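Long-range contact in putative endoribonuclease (Klebsiella pneumoniae, PDB 3LYB), which probably acts as an endoribonuclease of the L-PSP (YjgF-like) family: residues I69-I80 / T138-T146. Sequence-based numbering, arbitrary orientation.
Sequences ILAQSWYVLESI and TVLIEVEAT
The amide of Gln-72 pairs with the backbone just ahead of strand 141-146 through both its polar atoms. Its NE2 donates to the carbonyl O of Thr-138 at 2.8 Å, with the acceptor close to the amide plane, while its OE1 takes the backbone N-H of Leu-140 at 2.8 Å on a lone pair. Both bonds are nearly straight. The side chain of Gln-72 is extended beyond CG (chi2 -174°), which carries the amide from the helix to this turn, and a further NE2 bond to Val-40 O helps fix its rotation. Ser-73 OG turns back on its own helix, bonding Ile-69 O from the face of that carbonyl opposite Ser-73 N.

Outward from this, packing is apolar. Ile-141 sets its CG2 methyl against Gln-72 CB (3.7 Å), and Ile-69 CD1 meets the same methyl, the two isoleucines crossing at about a right angle. Further along, Val-76 CG1 abuts Val-143 CG2 at 3.7 Å; Ile-80 straddles two strand residues, CD1 on Val-143 CG1 and CG2 on Ala-145 CB.

The axes of segments 69-80 and 141-146 run nearly parallel (19°) and approach to 8.5 Å, where helix 60-85 packs on the sheet of this alpha-beta fold. Helix 107-115 flanks the contact through Tyr-109 and Tyr-110, and strand 94-101 borders strand 141-148. On the strand face turned from the helix, Glu-142 packs on Val-127 of the second subunit and Glu-144 forms a salt bridge with Lys-96 of that subunit.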
loop_
_atom_site.group_PDB
_atom_site.type_symbol
_atom_site.label_atom_id
_atom_site.label_comp_id
_atom_site.label_asym_id
_atom_site.label_seq_id
_atom_site.Cartn_x
_atom_site.Cartn_y
_atom_site.Cartn_z
ATOM N N ILE B 69 -20.630 10.778 11.510
ATOM C CA ILE B 69 -19.878 11.082 12.722
ATOM C C ILE B 69 -20.745 11.834 13.757
ATOM O O ILE B 69 -20.645 11.562 14.966
ATOM C CB ILE B 69 -18.550 11.811 12.408
ATOM C CG1 ILE B 69 -17.719 12.067 13.663
ATOM C CG2 ILE B 69 -18.808 13.106 11.726
ATOM C CD1 ILE B 69 -17.545 10.867 14.584
ATOM N N LEU B 70 -21.589 12.761 13.282
ATOM C CA LEU B 70 -22.450 13.553 14.165
ATOM C C LEU B 70 -23.456 12.628 14.823
ATOM O O LEU B 70 -23.565 12.575 16.045
ATOM C CB LEU B 70 -23.145 14.682 13.389
ATOM C CG LEU B 70 -22.262 15.853 12.908
ATOM C CD1 LEU B 70 -23.029 16.791 11.962
ATOM C CD2 LEU B 70 -21.638 16.632 14.070
ATOM N N ALA B 71 -24.134 11.844 14.000
ATOM C CA ALA B 71 -25.119 10.900 14.493
ATOM C C ALA B 71 -24.532 9.901 15.469
ATOM O O ALA B 71 -25.113 9.658 16.512
ATOM C CB ALA B 71 -25.784 10.181 13.337
ATOM N N GLN B 72 -23.382 9.318 15.143
ATOM C CA GLN B 72 -22.755 8.333 16.030
ATOM C C GLN B 72 -22.288 8.979 17.339
ATOM O O GLN B 72 -22.446 8.402 18.426
ATOM C CB GLN B 72 -21.590 7.626 15.333
ATOM C CG GLN B 72 -21.990 6.615 14.219
ATOM C CD GLN B 72 -20.794 5.839 13.673
ATOM O OE1 GLN B 72 -19.694 5.933 14.201
ATOM N NE2 GLN B 72 -21.004 5.091 12.620
ATOM N N SER B 73 -21.742 10.185 17.253
ATOM C CA SER B 73 -21.284 10.842 18.455
ATOM C C SER B 73 -22.471 11.092 19.361
ATOM O O SER B 73 -22.427 10.821 20.579
ATOM C CB SER B 73 -20.582 12.155 18.131
ATOM O OG SER B 73 -19.456 11.934 17.296
ATOM N N TRP B 74 -23.547 11.591 18.756
ATOM C CA TRP B 74 -24.675 11.999 19.543
ATOM C C TRP B 74 -25.206 10.741 20.222
ATOM O O TRP B 74 -25.364 10.692 21.448
ATOM C CB TRP B 74 -25.742 12.700 18.696
ATOM C CG TRP B 74 -26.987 12.895 19.500
ATOM C CD1 TRP B 74 -27.247 13.915 20.379
ATOM C CD2 TRP B 74 -28.104 11.999 19.575
ATOM N NE1 TRP B 74 -28.476 13.721 20.974
ATOM C CE2 TRP B 74 -29.025 12.556 20.496
ATOM C CE3 TRP B 74 -28.425 10.792 18.939
ATOM C CZ2 TRP B 74 -30.253 11.943 20.799
ATOM C CZ3 TRP B 74 -29.646 10.177 19.230
ATOM C CH2 TRP B 74 -30.548 10.762 20.152
ATOM N N TYR B 75 -25.427 9.710 19.420
ATOM C CA TYR B 75 -25.956 8.453 19.906
ATOM C C TYR B 75 -25.155 7.890 21.074
ATOM O O TYR B 75 -25.701 7.314 21.997
ATOM C CB TYR B 75 -26.016 7.456 18.750
ATOM C CG TYR B 75 -27.041 6.396 18.959
ATOM C CD1 TYR B 75 -28.331 6.537 18.436
ATOM C CD2 TYR B 75 -26.743 5.251 19.712
ATOM C CE1 TYR B 75 -29.307 5.551 18.651
ATOM C CE2 TYR B 75 -27.704 4.256 19.926
ATOM C CZ TYR B 75 -28.983 4.416 19.405
ATOM O OH TYR B 75 -29.932 3.426 19.630
ATOM N N VAL B 76 -23.847 8.059 21.033
ATOM C CA VAL B 76 -22.999 7.493 22.059
ATOM C C VAL B 76 -23.083 8.331 23.314
ATOM O O VAL B 76 -23.207 7.799 24.420
ATOM C CB VAL B 76 -21.520 7.401 21.592
ATOM C CG1 VAL B 76 -20.553 7.353 22.790
ATOM C CG2 VAL B 76 -21.340 6.205 20.727
ATOM N N LEU B 77 -22.976 9.644 23.125
ATOM C CA LEU B 77 -23.031 10.583 24.231
ATOM C C LEU B 77 -24.356 10.519 24.985
ATOM O O LEU B 77 -24.368 10.471 26.216
ATOM C CB LEU B 77 -22.719 11.985 23.749
ATOM C CG LEU B 77 -21.233 12.198 23.452
ATOM C CD1 LEU B 77 -20.987 13.567 22.853
ATOM C CD2 LEU B 77 -20.368 12.014 24.702
ATOM N N GLU B 78 -25.458 10.459 24.241
ATOM C CA GLU B 78 -26.787 10.286 24.822
ATOM C C GLU B 78 -26.945 8.948 25.546
ATOM O O GLU B 78 -27.626 8.881 26.568
ATOM C CB GLU B 78 -27.877 10.487 23.758
ATOM C CG GLU B 78 -29.329 10.225 24.221
ATOM C CD GLU B 78 -29.895 11.283 25.200
ATOM O OE1 GLU B 78 -29.264 12.354 25.388
ATOM O OE2 GLU B 78 -30.991 11.026 25.766
ATOM N N SER B 79 -26.321 7.892 25.033
ATOM C CA SER B 79 -26.306 6.605 25.737
ATOM C C SER B 79 -25.676 6.769 27.103
ATOM O O SER B 79 -26.196 6.278 28.099
ATOM C CB SER B 79 -25.514 5.557 24.958
ATOM O OG SER B 79 -26.182 5.205 23.763
ATOM N N ILE B 80 -24.548 7.471 27.137
ATOM C CA ILE B 80 -23.842 7.710 28.374
ATOM C C ILE B 80 -24.800 8.406 29.300
ATOM O O ILE B 80 -25.053 7.907 30.382
ATOM C CB ILE B 80 -22.510 8.480 28.165
ATOM C CG1 ILE B 80 -21.455 7.522 27.602
ATOM C CG2 ILE B 80 -21.995 9.058 29.471
ATOM C CD1 ILE B 80 -20.257 8.211 26.963
ATOM N N THR B 138 -17.328 0.317 10.295
ATOM C CA THR B 138 -18.240 1.474 10.180
ATOM C C THR B 138 -18.448 2.271 11.502
ATOM O O THR B 138 -19.081 3.359 11.495
ATOM C CB THR B 138 -19.658 1.090 9.602
ATOM O OG1 THR B 138 -20.337 0.255 10.534
ATOM C CG2 THR B 138 -19.545 0.361 8.249
ATOM N N VAL B 139 -17.943 1.750 12.617
ATOM C CA VAL B 139 -18.027 2.479 13.865
ATOM C C VAL B 139 -16.872 3.488 13.948
ATOM O O VAL B 139 -15.712 3.112 13.970
ATOM C CB VAL B 139 -18.082 1.494 15.068
ATOM C CG1 VAL B 139 -17.687 2.147 16.378
ATOM C CG2 VAL B 139 -19.462 0.857 15.155
ATOM N N LEU B 140 -17.204 4.769 13.999
ATOM C CA LEU B 140 -16.232 5.855 13.869
ATOM C C LEU B 140 -15.744 6.466 15.184
ATOM O O LEU B 140 -14.725 7.172 15.212
ATOM C CB LEU B 140 -16.825 6.973 13.015
ATOM C CG LEU B 140 -17.361 6.615 11.628
ATOM C CD1 LEU B 140 -18.138 7.817 11.037
ATOM C CD2 LEU B 140 -16.209 6.262 10.753
ATOM N N ILE B 141 -16.459 6.180 16.266
ATOM C CA ILE B 141 -16.209 6.807 17.558
ATOM C C ILE B 141 -16.659 5.852 18.648
ATOM O O ILE B 141 -17.684 5.213 18.527
ATOM C CB ILE B 141 -16.954 8.174 17.673
ATOM C CG1 ILE B 141 -16.802 8.784 19.061
ATOM C CG2 ILE B 141 -18.457 8.038 17.337
ATOM C CD1 ILE B 141 -15.531 9.530 19.278
ATOM N N GLU B 142 -15.875 5.710 19.695
ATOM C CA GLU B 142 -16.311 4.934 20.841
ATOM C C GLU B 142 -15.815 5.652 22.082
ATOM O O GLU B 142 -14.619 5.978 22.160
ATOM C CB GLU B 142 -15.756 3.514 20.803
ATOM C CG GLU B 142 -15.674 2.913 22.198
ATOM C CD GLU B 142 -15.518 1.410 22.225
ATOM O OE1 GLU B 142 -15.468 0.794 21.141
ATOM O OE2 GLU B 142 -15.440 0.839 23.347
ATOM N N VAL B 143 -16.723 5.918 23.028
ATOM C CA VAL B 143 -16.366 6.655 24.263
ATOM C C VAL B 143 -16.499 5.800 25.499
ATOM O O VAL B 143 -17.447 5.048 25.630
ATOM C CB VAL B 143 -17.216 7.921 24.483
ATOM C CG1 VAL B 143 -16.724 8.661 25.725
ATOM C CG2 VAL B 143 -17.145 8.833 23.291
ATOM N N GLU B 144 -15.528 5.911 26.390
ATOM C CA GLU B 144 -15.543 5.215 27.671
ATOM C C GLU B 144 -15.680 6.251 28.778
ATOM O O GLU B 144 -14.964 7.235 28.799
ATOM C CB GLU B 144 -14.251 4.404 27.850
ATOM C CG GLU B 144 -14.109 3.667 29.185
ATOM C CD GLU B 144 -12.651 3.347 29.527
ATOM O OE1 GLU B 144 -12.059 2.498 28.828
ATOM O OE2 GLU B 144 -12.086 3.928 30.493
ATOM N N ALA B 145 -16.603 6.020 29.693
ATOM C CA ALA B 145 -16.929 7.009 30.698
ATOM C C ALA B 145 -16.648 6.512 32.098
ATOM O O ALA B 145 -16.908 5.356 32.439
ATOM C CB ALA B 145 -18.398 7.441 30.570
ATOM N N THR B 146 -16.114 7.399 32.914
ATOM C CA THR B 146 -16.001 7.126 34.328
ATOM C C THR B 146 -16.763 8.183 35.159
ATOM O O THR B 146 -16.678 9.387 34.907
ATOM C CB THR B 146 -14.546 6.989 34.741
ATOM O OG1 THR B 146 -13.927 6.018 33.891
ATOM C CG2 THR B 146 -14.449 6.510 36.172
#